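Local coordinates for protein putative protease (Parabacteroides distasonis ATCC 8503, PDB 3KD4) that is of unconfirmed function but is probably an exported protease, built in part from DUF3857 and DUF3858 domains, at residues M266-L280 with P287-N299. Sequence-based numbering, arbitrary orientation. Where two conformers were deposited one is given.
Sequences MAMTGYTVRDIDTVL and PLEIAQLLNVMLN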
# COMPACT_ATOMS: atom_id res chain seq x y z
N MSE A 266 12.29 -2.83 3.81
CA MSE A 266 13.05 -3.47 4.88
C MSE A 266 14.12 -4.40 4.37
O MSE A 266 15.19 -4.52 4.97
CB MSE A 266 12.11 -4.23 5.82
CG MSE A 266 11.17 -3.32 6.61
SE MSE A 266 10.29 -4.26 8.09
CE MSE A 266 9.05 -5.35 7.03
N ALA A 267 13.83 -5.09 3.27
CA ALA A 267 14.79 -6.00 2.65
C ALA A 267 16.09 -5.29 2.30
O ALA A 267 17.16 -5.88 2.35
CB ALA A 267 14.20 -6.64 1.39
N MSE A 268 15.99 -4.02 1.93
CA MSE A 268 17.17 -3.24 1.52
C MSE A 268 17.91 -2.72 2.72
O MSE A 268 18.94 -2.06 2.58
CB MSE A 268 16.76 -2.11 0.58
CG MSE A 268 16.27 -2.61 -0.79
SE MSE A 268 17.79 -3.47 -1.68
CE MSE A 268 17.61 -5.37 -1.00
N THR A 269 17.42 -3.00 3.92
CA THR A 269 18.20 -2.69 5.12
C THR A 269 18.50 -3.98 5.91
O THR A 269 18.87 -3.93 7.07
CB THR A 269 17.47 -1.64 6.03
OG1 THR A 269 16.34 -2.24 6.66
CG2 THR A 269 16.97 -0.45 5.23
N GLY A 270 18.34 -5.14 5.31
CA GLY A 270 18.52 -6.39 6.07
C GLY A 270 17.56 -6.54 7.25
O GLY A 270 17.89 -7.20 8.24
N TYR A 271 16.38 -5.93 7.14
CA TYR A 271 15.39 -5.94 8.21
C TYR A 271 15.95 -5.37 9.54
O TYR A 271 15.67 -5.90 10.62
CB TYR A 271 14.81 -7.36 8.43
CG TYR A 271 14.15 -7.88 7.20
CD1 TYR A 271 12.82 -7.58 6.94
CD2 TYR A 271 14.86 -8.60 6.25
CE1 TYR A 271 12.20 -8.02 5.80
CE2 TYR A 271 14.24 -9.06 5.09
CZ TYR A 271 12.92 -8.75 4.87
OH TYR A 271 12.30 -9.20 3.75
N THR A 272 16.68 -4.26 9.47
CA THR A 272 16.96 -3.60 10.75
C THR A 272 16.98 -2.10 10.57
O THR A 272 16.39 -1.57 9.59
CB THR A 272 18.21 -4.19 11.50
OG1 THR A 272 18.33 -3.64 12.85
CG2 THR A 272 19.47 -3.94 10.69
N VAL A 273 17.47 -1.43 11.60
CA VAL A 273 17.33 0.00 11.78
C VAL A 273 18.69 0.55 12.07
O VAL A 273 19.55 -0.18 12.53
CB VAL A 273 16.39 0.32 12.96
CG1 VAL A 273 14.92 0.03 12.56
CG2 VAL A 273 16.80 -0.40 14.30
N ARG A 274 18.89 1.84 11.78
CA ARG A 274 20.05 2.51 12.31
C ARG A 274 19.88 2.61 13.80
O ARG A 274 18.79 2.47 14.35
CB ARG A 274 20.23 3.91 11.74
CG ARG A 274 20.66 3.91 10.28
CD ARG A 274 20.60 5.32 9.73
NE ARG A 274 19.23 5.76 9.56
CZ ARG A 274 18.81 7.01 9.57
NH1 ARG A 274 19.65 8.04 9.70
NH2 ARG A 274 17.52 7.25 9.44
N ASP A 275 20.99 2.86 14.47
CA ASP A 275 20.94 3.18 15.87
C ASP A 275 19.88 4.26 16.12
O ASP A 275 19.89 5.28 15.46
CB ASP A 275 22.31 3.69 16.24
CG ASP A 275 22.36 4.16 17.62
OD1 ASP A 275 22.53 3.29 18.48
OD2 ASP A 275 22.21 5.38 17.83
N ILE A 276 18.99 4.04 17.09
CA ILE A 276 17.80 4.88 17.19
C ILE A 276 18.10 6.37 17.52
O ILE A 276 17.41 7.26 17.03
CB ILE A 276 16.77 4.25 18.14
CG1 ILE A 276 16.13 3.07 17.45
CG2 ILE A 276 15.58 5.16 18.38
CD1 ILE A 276 15.16 3.48 16.30
N ASP A 277 19.13 6.61 18.33
CA ASP A 277 19.59 7.99 18.58
C ASP A 277 20.11 8.68 17.31
O ASP A 277 19.98 9.87 17.15
CB ASP A 277 20.65 8.04 19.68
CG ASP A 277 20.08 7.80 21.07
OD1 ASP A 277 18.84 7.70 21.26
OD2 ASP A 277 20.92 7.71 22.00
N THR A 278 20.69 7.91 16.40
CA THR A 278 21.17 8.43 15.13
C THR A 278 19.99 8.79 14.23
O THR A 278 20.03 9.79 13.53
CB THR A 278 22.01 7.37 14.43
OG1 THR A 278 23.13 7.07 15.26
CG2 THR A 278 22.51 7.83 13.08
N VAL A 279 18.94 7.96 14.24
CA VAL A 279 17.71 8.26 13.52
C VAL A 279 17.21 9.60 13.98
O VAL A 279 17.03 10.51 13.18
CB VAL A 279 16.59 7.19 13.74
CG1 VAL A 279 15.30 7.64 13.06
CG2 VAL A 279 17.03 5.85 13.20
N LEU A 280 17.02 9.70 15.29
CA LEU A 280 16.54 10.92 15.95
C LEU A 280 17.34 12.14 15.44
O LEU A 280 16.77 13.05 14.85
CB LEU A 280 16.60 10.75 17.47
CG LEU A 280 16.18 11.93 18.39
CD1 LEU A 280 14.67 12.22 18.30
CD2 LEU A 280 16.59 11.67 19.83
N PRO A 287 10.09 3.75 7.67
CA PRO A 287 8.92 3.47 8.50
C PRO A 287 9.26 2.67 9.75
O PRO A 287 8.74 2.96 10.82
CB PRO A 287 8.01 2.68 7.57
CG PRO A 287 8.34 3.25 6.19
CD PRO A 287 9.85 3.43 6.25
N LEU A 288 10.15 1.69 9.61
CA LEU A 288 10.54 0.83 10.70
C LEU A 288 11.30 1.63 11.77
O LEU A 288 11.05 1.47 12.96
CB LEU A 288 11.39 -0.32 10.18
CG LEU A 288 11.88 -1.36 11.20
CD1 LEU A 288 10.70 -2.07 11.86
CD2 LEU A 288 12.86 -2.38 10.52
N GLU A 289 12.22 2.47 11.33
CA GLU A 289 12.97 3.35 12.24
C GLU A 289 12.05 4.31 12.98
O GLU A 289 12.20 4.52 14.18
CB GLU A 289 14.03 4.13 11.46
CG GLU A 289 15.27 3.31 11.13
CD GLU A 289 16.24 4.00 10.17
OE1 GLU A 289 15.84 4.99 9.51
OE2 GLU A 289 17.43 3.59 10.10
N ILE A 290 11.12 4.91 12.26
CA ILE A 290 10.20 5.86 12.88
C ILE A 290 9.28 5.18 13.88
O ILE A 290 9.08 5.67 15.01
CB ILE A 290 9.41 6.67 11.79
CG1 ILE A 290 10.38 7.57 11.01
CG2 ILE A 290 8.29 7.52 12.42
CD1 ILE A 290 9.78 8.17 9.70
N ALA A 291 8.77 4.01 13.52
CA ALA A 291 7.94 3.24 14.43
C ALA A 291 8.68 2.94 15.73
O ALA A 291 8.09 3.04 16.80
CB ALA A 291 7.49 1.94 13.76
N GLN A 292 9.94 2.54 15.65
CA GLN A 292 10.71 2.17 16.86
C GLN A 292 11.08 3.39 17.66
O GLN A 292 11.05 3.35 18.88
CB GLN A 292 11.97 1.36 16.51
CG GLN A 292 12.80 0.92 17.73
CD GLN A 292 12.07 0.01 18.71
OE1 GLN A 292 10.94 -0.39 18.48
NE2 GLN A 292 12.75 -0.33 19.81
N LEU A 293 11.41 4.49 16.98
CA LEU A 293 11.72 5.74 17.68
C LEU A 293 10.52 6.22 18.53
O LEU A 293 10.64 6.57 19.73
CB LEU A 293 12.12 6.82 16.67
CG LEU A 293 12.41 8.19 17.30
CD1 LEU A 293 13.51 8.03 18.38
CD2 LEU A 293 12.79 9.27 16.24
N LEU A 294 9.35 6.23 17.92
CA LEU A 294 8.12 6.62 18.59
C LEU A 294 7.85 5.67 19.78
O LEU A 294 7.58 6.09 20.88
CB LEU A 294 7.00 6.57 17.55
CG LEU A 294 5.55 6.88 17.92
CD1 LEU A 294 5.40 8.30 18.50
CD2 LEU A 294 4.64 6.65 16.68
N ASN A 295 7.93 4.36 19.53
CA ASN A 295 7.78 3.36 20.59
C ASN A 295 8.75 3.58 21.78
O ASN A 295 8.33 3.59 22.95
CB ASN A 295 7.96 1.97 19.98
CG ASN A 295 7.77 0.86 20.98
OD1 ASN A 295 6.76 0.80 21.68
ND2 ASN A 295 8.75 -0.01 21.07
N VAL A 296 10.02 3.79 21.48
CA VAL A 296 11.03 4.02 22.53
C VAL A 296 10.70 5.29 23.33
O VAL A 296 10.74 5.30 24.55
CB VAL A 296 12.43 4.16 21.93
CG1 VAL A 296 13.42 4.77 22.94
CG2 VAL A 296 12.93 2.78 21.39
N MSE A 297 10.30 6.33 22.62
CA MSE A 297 10.05 7.62 23.28
C MSE A 297 8.75 7.55 24.09
O MSE A 297 8.71 7.99 25.25
CB MSE A 297 10.01 8.73 22.25
CG MSE A 297 11.36 8.99 21.66
SE MSE A 297 11.44 10.56 20.46
CE MSE A 297 11.53 11.90 21.89
N LEU A 298 7.69 7.00 23.50
CA LEU A 298 6.44 6.81 24.27
C LEU A 298 6.67 6.02 25.56
O LEU A 298 6.28 6.46 26.64
CB LEU A 298 5.35 6.14 23.45
CG LEU A 298 4.82 6.97 22.27
CD1 LEU A 298 3.95 6.09 21.36
CD2 LEU A 298 4.06 8.19 22.78
N ASN A 299 7.33 4.86 25.45
CA ASN A 299 7.62 4.07 26.65
C ASN A 299 8.45 4.84 27.67
O ASN A 299 8.17 4.75 28.87
CB ASN A 299 8.28 2.75 26.31
CG ASN A 299 7.27 1.73 25.82
OD1 ASN A 299 6.43 1.28 26.57
ND2 ASN A 299 7.34 1.38 24.54
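Glu289, in the first turn of helix 287-299, reaches into the loop before helix 276-280 and is held there by Arg274. Its CB lies against both methyls of Val279, nearest CG2 at 3.9 Å. With Glu289 CG anti to the carbonyl carbon (chi1 -78°), the extended chain runs past Val273, CG meeting Val273 CG1 at 3.6 Å, towards Arg274; Glu289 CD rests 3.6 Å from Val279 CG2. At the tip, Glu289 OE2 takes the backbone N of Arg274 on its anti lone pair (2.8 Å) and Arg274 NE on the syn side, while Glu289 OE1 accepts Arg274 NH2 (2.8 Å) from above the carboxylate plane. This side-on grip leaves guanidinium and carboxylate planes 47° apart. Thr286 N also binds OE1; the Tyr284 carbonyl O accepts from Arg274 NH2, and NH1 is hydrogen-bonded to Ser282 OG. With an alanine here, Arg274 N and the guanidinium would probably lose their carboxylate partner, and the Arg274 side chain a hold on its orientation. Beyond the bridge, Ile276 CG2 packs on Leu293 CD1 at 3.5 Å; toward the other end, Leu288 CG meets Val273 CG1 and Leu288 CD2 reaches Met266 SE, crossing at about a right angle. An ion pair with a buried carboxylate thus ties loop to helix, and its aliphatic flanks probably strengthen the attraction between the two charges.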